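Local coordinates for Glyco_hydro_cc domain-containing protein (Trichoderma gamsii, PDB 6UBD), which probably binds beta-1,3-glucan oligosaccharides, as a subgroup VII member of glycoside hydrolase family GH128, at residues K47-P60 against K64-G76. Numbering follows the deposited sequence.
Sequences KDHLSWWHDWTPAP and KGAGLVPVSMLWG
Strands 52-54 and 69-73 run parallel, joined by backbone hydrogen bonds V69 N to S51 O, W53 N to V69 O and V71 N to W53 O, the last nearly straight (177°). P60 CB, of the same segment, sits over one face of the W53 indole and G65 CA over the opposite face, both towards the rim. The G65 contact is CH-pi, CA lying 3.9 Å from the six-membered ring centroid. P70 CB meets W53 CZ3 obliquely at 3.7 Å. On the other side of the sheet, W52 CE3 packs on V71 CG2 at 3.5 Å, and W52 NE1 is held by K34 O.

These are neighbouring parallel strands of the (beta/alpha)8-type barrel expected for a Glyco_hydro_cc catalytic core. Strands 35-38 and 100-102 flank the pair. The link between the two strands has no alpha-helix, only loop and a short 3-10 segment.

Beyond strand 52-54 the chain turns back along 69-73. D55 OD1 accepts from T57 N in an Asx turn and also from T57 OG1. T57 OG1 in turn accepts from A59 N, an ST turn. M73 N reaches T57 O at 3.1 Å from above the carbonyl plane. S72 OG, anti to its own N (chi1 177°), donates to P58 O at 2.8 Å. The M73 chain is extended to SD and then bends, which puts CE 3.8 Å from both H54 CE1 and W56 CD1. H54 CE1 also lies over a face of the W56 ring, and W56 N donates to H54 ND1. E201 takes the W56 indole N-H, and H54 NE2 bonds to T200 O. Water 3 joins W56 O, M73 O and W75 N.

At the far end, the extended K47 chain passes L68 and makes a weak hydrogen bond from NZ to A66 O.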
ATOM      1  N   LYS A  47     -11.021   3.156 -12.447  1.00  8.76           N
ATOM      2  CA  LYS A  47     -10.151   4.277 -12.808  1.00 10.30           C
ATOM      3  C   LYS A  47     -10.752   5.672 -12.545  1.00  9.25           C
ATOM      4  O   LYS A  47     -10.070   6.597 -12.055  1.00  9.48           O
ATOM      5  CB  LYS A  47      -9.771   4.176 -14.308  1.00 15.39           C
ATOM      6  CG  LYS A  47      -8.615   5.038 -14.753  1.00 15.84           C
ATOM      7  CD  LYS A  47      -8.509   5.021 -16.248  1.00 17.18           C
ATOM      8  CE  LYS A  47      -7.322   5.811 -16.692  1.00 20.49           C
ATOM      9  NZ  LYS A  47      -7.203   5.817 -18.152  1.00 18.67           N
ATOM     10  N   ASP A  48     -11.999   5.841 -12.997  1.00  8.72           N
ATOM     11  CA  ASP A  48     -12.601   7.206 -13.004  1.00  9.63           C
ATOM     12  C   ASP A  48     -12.865   7.744 -11.573  1.00  8.61           C
ATOM     13  O   ASP A  48     -13.065   8.940 -11.406  1.00  9.49           O
ATOM     14  CB  ASP A  48     -13.854   7.301 -13.830  1.00 11.65           C
ATOM     15  CG  ASP A  48     -14.332   8.726 -13.982  1.00 13.84           C
ATOM     16  OD1 ASP A  48     -13.606   9.501 -14.574  1.00 16.40           O
ATOM     17  OD2 ASP A  48     -15.541   9.018 -13.637  1.00 20.08           O
ATOM     18  N   HIS A  49     -12.752   6.897 -10.557  1.00  9.04           N
ATOM     19  CA  HIS A  49     -13.006   7.303  -9.142  1.00  8.49           C
ATOM     20  C   HIS A  49     -11.722   7.244  -8.299  1.00  8.33           C
ATOM     21  O   HIS A  49     -11.800   7.494  -7.061  1.00 11.37           O
ATOM     22  CB  HIS A  49     -14.095   6.394  -8.525  1.00 11.85           C
ATOM     23  CG  HIS A  49     -15.336   6.315  -9.334  1.00 11.72           C
ATOM     24  ND1 HIS A  49     -16.135   7.383  -9.562  1.00 12.92           N
ATOM     25  CD2 HIS A  49     -15.877   5.238  -9.943  1.00 17.17           C
ATOM     26  CE1 HIS A  49     -17.111   7.019 -10.376  1.00 14.86           C
ATOM     27  NE2 HIS A  49     -16.977   5.682 -10.584  1.00 19.08           N
ATOM     28  N   LEU A  50     -10.586   6.877  -8.914  1.00  8.58           N
ATOM     29  CA  LEU A  50      -9.272   6.809  -8.242  1.00  8.08           C
ATOM     30  C   LEU A  50      -8.472   8.039  -8.542  1.00  7.80           C
ATOM     31  O   LEU A  50      -8.696   8.726  -9.585  1.00  8.42           O
ATOM     32  CB  LEU A  50      -8.524   5.569  -8.719  1.00  8.48           C
ATOM     33  CG  LEU A  50      -9.180   4.216  -8.483  1.00  8.67           C
ATOM     34  CD1 LEU A  50      -8.257   3.126  -8.957  1.00  9.25           C
ATOM     35  CD2 LEU A  50      -9.565   3.934  -7.029  1.00 10.17           C
ATOM     36  N   SER A  51      -7.396   8.250  -7.760  1.00  8.41           N
ATOM     37  CA  SER A  51      -6.311   9.198  -8.156  1.00  7.41           C
ATOM     38  C   SER A  51      -4.986   8.469  -8.466  1.00  7.33           C
ATOM     39  O   SER A  51      -4.093   9.110  -9.106  1.00  7.49           O
ATOM     40  CB  SER A  51      -6.064  10.255  -7.074  1.00  8.30           C
ATOM     41  OG  SER A  51      -5.748   9.585  -5.870  1.00  8.05           O
ATOM     42  N   TRP A  52      -4.773   7.265  -7.943  1.00  8.51           N
ATOM     43  CA  TRP A  52      -3.424   6.661  -7.923  1.00  8.05           C
ATOM     44  C   TRP A  52      -3.458   5.171  -7.941  1.00  7.61           C
ATOM     45  O   TRP A  52      -4.520   4.541  -7.604  1.00  8.65           O
ATOM     46  CB  TRP A  52      -2.646   7.109  -6.663  1.00  7.44           C
ATOM     47  CG  TRP A  52      -3.103   6.574  -5.344  1.00  7.48           C
ATOM     48  CD1 TRP A  52      -4.194   6.990  -4.635  1.00  7.39           C
ATOM     49  CD2 TRP A  52      -2.478   5.521  -4.591  1.00  7.37           C
ATOM     50  NE1 TRP A  52      -4.265   6.289  -3.468  1.00  8.87           N
ATOM     51  CE2 TRP A  52      -3.223   5.367  -3.392  1.00  7.86           C
ATOM     52  CE3 TRP A  52      -1.321   4.733  -4.782  1.00  7.13           C
ATOM     53  CZ2 TRP A  52      -2.838   4.466  -2.396  1.00  7.50           C
ATOM     54  CZ3 TRP A  52      -0.987   3.847  -3.793  1.00  8.95           C
ATOM     55  CH2 TRP A  52      -1.714   3.737  -2.617  1.00  7.84           C
ATOM     56  N   TRP A  53      -2.383   4.484  -8.255  1.00  7.05           N
ATOM     57  CA  TRP A  53      -2.232   3.013  -8.037  1.00  7.86           C
ATOM     58  C   TRP A  53      -0.761   2.652  -7.816  1.00  7.86           C
ATOM     59  O   TRP A  53       0.129   3.443  -8.215  1.00  8.46           O
ATOM     60  CB  TRP A  53      -2.835   2.174  -9.169  1.00  8.04           C
ATOM     61  CG  TRP A  53      -2.001   1.774 -10.353  1.00  8.94           C
ATOM     62  CD1 TRP A  53      -1.575   0.498 -10.659  1.00  9.14           C
ATOM     63  CD2 TRP A  53      -1.555   2.610 -11.457  1.00  8.62           C
ATOM     64  NE1 TRP A  53      -0.945   0.470 -11.887  1.00  8.22           N
ATOM     65  CE2 TRP A  53      -0.898   1.755 -12.377  1.00  8.85           C
ATOM     66  CE3 TRP A  53      -1.603   3.983 -11.712  1.00  8.31           C
ATOM     67  CZ2 TRP A  53      -0.314   2.238 -13.562  1.00  8.46           C
ATOM     68  CZ3 TRP A  53      -1.030   4.462 -12.879  1.00  9.09           C
ATOM     69  CH2 TRP A  53      -0.410   3.590 -13.787  1.00  8.93           C
ATOM     70  N   HIS A  54      -0.523   1.491  -7.277  1.00  7.27           N
ATOM     71  CA  HIS A  54       0.797   0.846  -7.263  1.00  7.14           C
ATOM     72  C   HIS A  54       0.681  -0.605  -7.704  1.00  6.79           C
ATOM     73  O   HIS A  54      -0.460  -1.123  -7.718  1.00  7.68           O
ATOM     74  CB  HIS A  54       1.544   1.030  -5.926  1.00  7.52           C
ATOM     75  CG  HIS A  54       1.120   0.041  -4.876  1.00  7.74           C
ATOM     76  ND1 HIS A  54       1.751  -1.157  -4.729  1.00  8.28           N
ATOM     77  CD2 HIS A  54       0.206   0.141  -3.865  1.00  8.57           C
ATOM     78  CE1 HIS A  54       1.247  -1.779  -3.674  1.00  7.12           C
ATOM     79  NE2 HIS A  54       0.291  -1.013  -3.129  1.00  9.06           N
ATOM     80  N   ASP A  55       1.776  -1.268  -8.047  1.00  7.66           N
ATOM     81  CA  ASP A  55       1.770  -2.696  -8.423  1.00  7.86           C
ATOM     82  C   ASP A  55       3.006  -3.396  -7.863  1.00  8.70           C
ATOM     83  O   ASP A  55       3.391  -4.402  -8.436  1.00  8.98           O
ATOM     84  CB  ASP A  55       1.604  -2.870  -9.928  1.00  7.78           C
ATOM     85  CG  ASP A  55       2.815  -2.374 -10.724  1.00  7.85           C
ATOM     86  OD1 ASP A  55       3.787  -1.868 -10.128  1.00  8.55           O
ATOM     87  OD2 ASP A  55       2.788  -2.559 -11.983  1.00  9.97           O
ATOM     88  N   TRP A  56       3.495  -2.919  -6.719  1.00  7.69           N
ATOM     89  CA  TRP A  56       4.689  -3.498  -6.047  1.00  7.90           C
ATOM     90  C   TRP A  56       6.006  -3.355  -6.862  1.00  8.91           C
ATOM     91  O   TRP A  56       7.036  -3.865  -6.397  1.00  7.96           O
ATOM     92  CB  TRP A  56       4.453  -4.956  -5.617  1.00  8.47           C
ATOM     93  CG  TRP A  56       3.313  -5.105  -4.634  1.00  9.06           C
ATOM     94  CD1 TRP A  56       3.335  -4.963  -3.270  1.00  9.38           C
ATOM     95  CD2 TRP A  56       1.946  -5.456  -4.960  1.00  9.01           C
ATOM     96  NE1 TRP A  56       2.093  -5.168  -2.728  1.00  8.27           N
ATOM     97  CE2 TRP A  56       1.238  -5.434  -3.742  1.00  8.10           C
ATOM     98  CE3 TRP A  56       1.258  -5.743  -6.164  1.00  8.36           C
ATOM     99  CZ2 TRP A  56      -0.146  -5.695  -3.703  1.00  8.33           C
ATOM    100  CZ3 TRP A  56      -0.115  -5.986  -6.097  1.00  8.44           C
ATOM    101  CH2 TRP A  56      -0.811  -5.987  -4.883  1.00  8.57           C
ATOM    102  N   THR A  57       5.976  -2.736  -8.048  1.00  9.04           N
ATOM    103  CA  THR A  57       7.175  -2.585  -8.908  1.00  9.34           C
ATOM    104  C   THR A  57       7.717  -1.154  -8.890  1.00  7.40           C
ATOM    105  O   THR A  57       7.090  -0.218  -8.397  1.00  7.89           O
ATOM    106  CB  THR A  57       6.900  -2.988 -10.368  1.00  9.11           C
ATOM    107  OG1 THR A  57       6.288  -1.915 -11.133  1.00  7.90           O
ATOM    108  CG2 THR A  57       6.136  -4.303 -10.502  1.00  9.82           C
ATOM    109  N   PRO A  58       8.962  -0.918  -9.386  1.00  7.37           N
ATOM    110  CA  PRO A  58       9.522   0.433  -9.479  1.00  8.79           C
ATOM    111  C   PRO A  58       8.791   1.406 -10.406  1.00  7.97           C
ATOM    112  O   PRO A  58       9.001   2.602 -10.267  1.00  8.63           O
ATOM    113  CB  PRO A  58      10.955   0.162  -9.979  1.00 10.17           C
ATOM    114  CG  PRO A  58      11.284  -1.233  -9.470  1.00 10.00           C
ATOM    115  CD  PRO A  58       9.967  -1.946  -9.668  1.00  8.55           C
ATOM    116  N   ALA A  59       7.988   0.862 -11.340  1.00  8.39           N
ATOM    117  CA  ALA A  59       7.380   1.670 -12.420  1.00  8.02           C
ATOM    118  C   ALA A  59       6.034   1.060 -12.820  1.00  7.45           C
ATOM    119  O   ALA A  59       5.935   0.354 -13.829  1.00  9.06           O
ATOM    120  CB  ALA A  59       8.299   1.803 -13.595  1.00 10.60           C
ATOM    121  N   PRO A  60       4.927   1.307 -12.074  1.00  8.82           N
ATOM    122  CA  PRO A  60       3.626   0.738 -12.430  1.00  8.32           C
ATOM    123  C   PRO A  60       3.301   1.115 -13.872  1.00 10.21           C
ATOM    124  O   PRO A  60       3.332   2.280 -14.185  1.00 12.64           O
ATOM    125  CB  PRO A  60       2.605   1.336 -11.483  1.00  9.76           C
ATOM    126  CG  PRO A  60       3.439   1.889 -10.328  1.00 10.08           C
ATOM    127  CD  PRO A  60       4.846   2.058 -10.819  1.00  9.64           C
ATOM    128  N   LYS A  64      -4.165   0.366 -18.250  1.00  9.72           N
ATOM    129  CA  LYS A  64      -5.452   0.663 -17.592  1.00 10.73           C
ATOM    130  C   LYS A  64      -5.350   1.867 -16.639  1.00  9.46           C
ATOM    131  O   LYS A  64      -6.329   2.510 -16.329  1.00 11.64           O
ATOM    132  CB  LYS A  64      -5.953  -0.553 -16.803  1.00 11.31           C
ATOM    133  CG  LYS A  64      -6.124  -1.816 -17.629  1.00 16.17           C
ATOM    134  CD  LYS A  64      -6.469  -2.982 -16.651  1.00 18.28           C
ATOM    135  CE  LYS A  64      -6.673  -4.329 -17.269  1.00 19.33           C
ATOM    136  NZ  LYS A  64      -6.804  -5.359 -16.230  1.00 14.11           N
ATOM    137  N   GLY A  65      -4.137   2.175 -16.166  1.00  9.83           N
ATOM    138  CA  GLY A  65      -3.899   3.275 -15.198  1.00 10.28           C
ATOM    139  C   GLY A  65      -3.620   4.641 -15.827  1.00 10.00           C
ATOM    140  O   GLY A  65      -3.352   5.603 -15.096  1.00 10.63           O
ATOM    141  N   ALA A  66      -3.544   4.749 -17.151  1.00 11.97           N
ATOM    142  CA  ALA A  66      -3.022   5.940 -17.856  1.00 12.83           C
ATOM    143  C   ALA A  66      -3.732   7.186 -17.322  1.00 12.14           C
ATOM    144  O   ALA A  66      -4.934   7.278 -17.445  1.00 16.54           O
ATOM    145  CB  ALA A  66      -3.235   5.804 -19.352  1.00 17.37           C
ATOM    146  N   GLY A  67      -2.977   8.147 -16.823  1.00 10.18           N
ATOM    147  CA  GLY A  67      -3.534   9.393 -16.262  1.00 10.69           C
ATOM    148  C   GLY A  67      -3.538   9.424 -14.755  1.00  9.08           C
ATOM    149  O   GLY A  67      -3.499  10.536 -14.167  1.00  9.36           O
ATOM    150  N   LEU A  68      -3.619   8.261 -14.116  1.00  9.47           N
ATOM    151  CA  LEU A  68      -3.550   8.228 -12.631  1.00  8.29           C
ATOM    152  C   LEU A  68      -2.082   8.450 -12.207  1.00  8.69           C
ATOM    153  O   LEU A  68      -1.129   8.326 -13.014  1.00  9.60           O
ATOM    154  CB  LEU A  68      -4.030   6.854 -12.123  1.00  8.29           C
ATOM    155  CG  LEU A  68      -5.468   6.453 -12.450  1.00  9.53           C
ATOM    156  CD1 LEU A  68      -5.749   5.070 -11.871  1.00 10.17           C
ATOM    157  CD2 LEU A  68      -6.473   7.470 -11.855  1.00 11.31           C
ATOM    158  N   VAL A  69      -1.868   8.753 -10.930  1.00  8.48           N
ATOM    159  CA  VAL A  69      -0.508   8.858 -10.334  1.00  8.04           C
ATOM    160  C   VAL A  69       0.080   7.467 -10.121  1.00  6.92           C
ATOM    161  O   VAL A  69      -0.522   6.684  -9.350  1.00  8.05           O
ATOM    162  CB  VAL A  69      -0.591   9.612  -8.983  1.00  8.73           C
ATOM    163  CG1 VAL A  69       0.770   9.606  -8.312  1.00  8.32           C
ATOM    164  CG2 VAL A  69      -1.065  11.050  -9.131  1.00  9.25           C
ATOM    165  N   PRO A  70       1.145   7.070 -10.826  1.00  7.03           N
ATOM    166  CA  PRO A  70       1.762   5.771 -10.605  1.00  7.20           C
ATOM    167  C   PRO A  70       2.816   5.794  -9.497  1.00  7.92           C
ATOM    168  O   PRO A  70       3.867   6.430  -9.654  1.00 11.17           O
ATOM    169  CB  PRO A  70       2.402   5.418 -11.967  1.00  8.63           C
ATOM    170  CG  PRO A  70       2.292   6.666 -12.797  1.00 14.27           C
ATOM    171  CD  PRO A  70       1.860   7.797 -11.893  1.00  7.50           C
ATOM    172  N   VAL A  71       2.531   5.181  -8.375  1.00  7.37           N
ATOM    173  CA  VAL A  71       3.393   5.284  -7.192  1.00  7.40           C
ATOM    174  C   VAL A  71       4.431   4.144  -7.261  1.00  6.77           C
ATOM    175  O   VAL A  71       4.103   2.948  -7.396  1.00  7.91           O
ATOM    176  CB  VAL A  71       2.581   5.247  -5.897  1.00  8.17           C
ATOM    177  CG1 VAL A  71       3.452   5.181  -4.642  1.00  7.02           C
ATOM    178  CG2 VAL A  71       1.605   6.405  -5.849  1.00  9.33           C
ATOM    179  N   SER A  72       5.735   4.518  -7.166  1.00  7.34           N
ATOM    180  CA  SER A  72       6.859   3.565  -7.260  1.00  7.64           C
ATOM    181  C   SER A  72       7.053   2.810  -5.938  1.00  7.79           C
ATOM    182  O   SER A  72       6.721   3.353  -4.872  1.00  7.77           O
ATOM    183  CB  SER A  72       8.100   4.378  -7.623  1.00  8.92           C
ATOM    184  OG  SER A  72       9.322   3.616  -7.699  1.00  9.42           O
ATOM    185  N   MET A  73       7.640   1.636  -6.026  1.00  7.60           N
ATOM    186  CA  MET A  73       8.053   0.866  -4.819  1.00  8.00           C
ATOM    187  C   MET A  73       9.455   0.288  -5.045  1.00  8.96           C
ATOM    188  O   MET A  73       9.726  -0.188  -6.143  1.00  9.26           O
ATOM    189  CB  MET A  73       7.069  -0.283  -4.516  1.00  9.13           C
ATOM    190  CG  MET A  73       7.442  -1.121  -3.333  1.00  8.68           C
ATOM    191  SD  MET A  73       6.288  -2.437  -2.859  1.00  9.10           S
ATOM    192  CE  MET A  73       4.801  -1.560  -2.365  1.00 17.62           C
ATOM    193  N   LEU A  74      10.273   0.258  -3.990  1.00  7.15           N
ATOM    194  CA  LEU A  74      11.402  -0.715  -3.905  1.00  8.75           C
ATOM    195  C   LEU A  74      10.970  -1.862  -2.958  1.00  7.98           C
ATOM    196  O   LEU A  74      10.898  -1.672  -1.766  1.00  8.33           O
ATOM    197  CB  LEU A  74      12.704  -0.060  -3.430  1.00  9.37           C
ATOM    198  CG  LEU A  74      13.860  -1.032  -3.193  1.00 10.82           C
ATOM    199  CD1 LEU A  74      14.204  -1.804  -4.471  1.00 11.01           C
ATOM    200  CD2 LEU A  74      15.116  -0.301  -2.759  1.00 10.68           C
ATOM    201  N   TRP A  75      10.627  -3.014  -3.532  1.00  7.33           N
ATOM    202  CA  TRP A  75       9.966  -4.079  -2.784  1.00  7.93           C
ATOM    203  C   TRP A  75      10.884  -4.669  -1.691  1.00  7.37           C
ATOM    204  O   TRP A  75      10.401  -4.953  -0.551  1.00  7.49           O
ATOM    205  CB  TRP A  75       9.468  -5.144  -3.787  1.00  7.44           C
ATOM    206  CG  TRP A  75       8.652  -6.280  -3.222  1.00  7.95           C
ATOM    207  CD1 TRP A  75       7.267  -6.342  -3.154  1.00  7.42           C
ATOM    208  CD2 TRP A  75       9.100  -7.568  -2.731  1.00  7.48           C
ATOM    209  NE1 TRP A  75       6.839  -7.524  -2.609  1.00  7.58           N
ATOM    210  CE2 TRP A  75       7.950  -8.297  -2.350  1.00  8.52           C
ATOM    211  CE3 TRP A  75      10.373  -8.156  -2.515  1.00  7.67           C
ATOM    212  CZ2 TRP A  75       8.026  -9.603  -1.839  1.00  8.31           C
ATOM    213  CZ3 TRP A  75      10.443  -9.434  -2.006  1.00  7.75           C
ATOM    214  CH2 TRP A  75       9.279 -10.147  -1.664  1.00  7.89           C
ATOM    215  N   GLY A  76      12.147  -4.956  -2.033  1.00  7.65           N
ATOM    216  CA  GLY A  76      13.048  -5.613  -1.098  1.00  7.35           C
ATOM    217  C   GLY A  76      14.497  -5.397  -1.451  1.00  7.10           C
ATOM    218  O   GLY A  76      14.861  -4.425  -2.128  1.00  8.21           O
TER
HETATM  219  O   HOH W   1      -6.764   3.577 -19.588  1.00 23.36           O
HETATM  220  O   HOH W   2       4.430   0.210  -7.389  1.00  9.34           O
HETATM  221  O   HOH W   3       9.732  -2.932  -6.421  1.00  9.43           O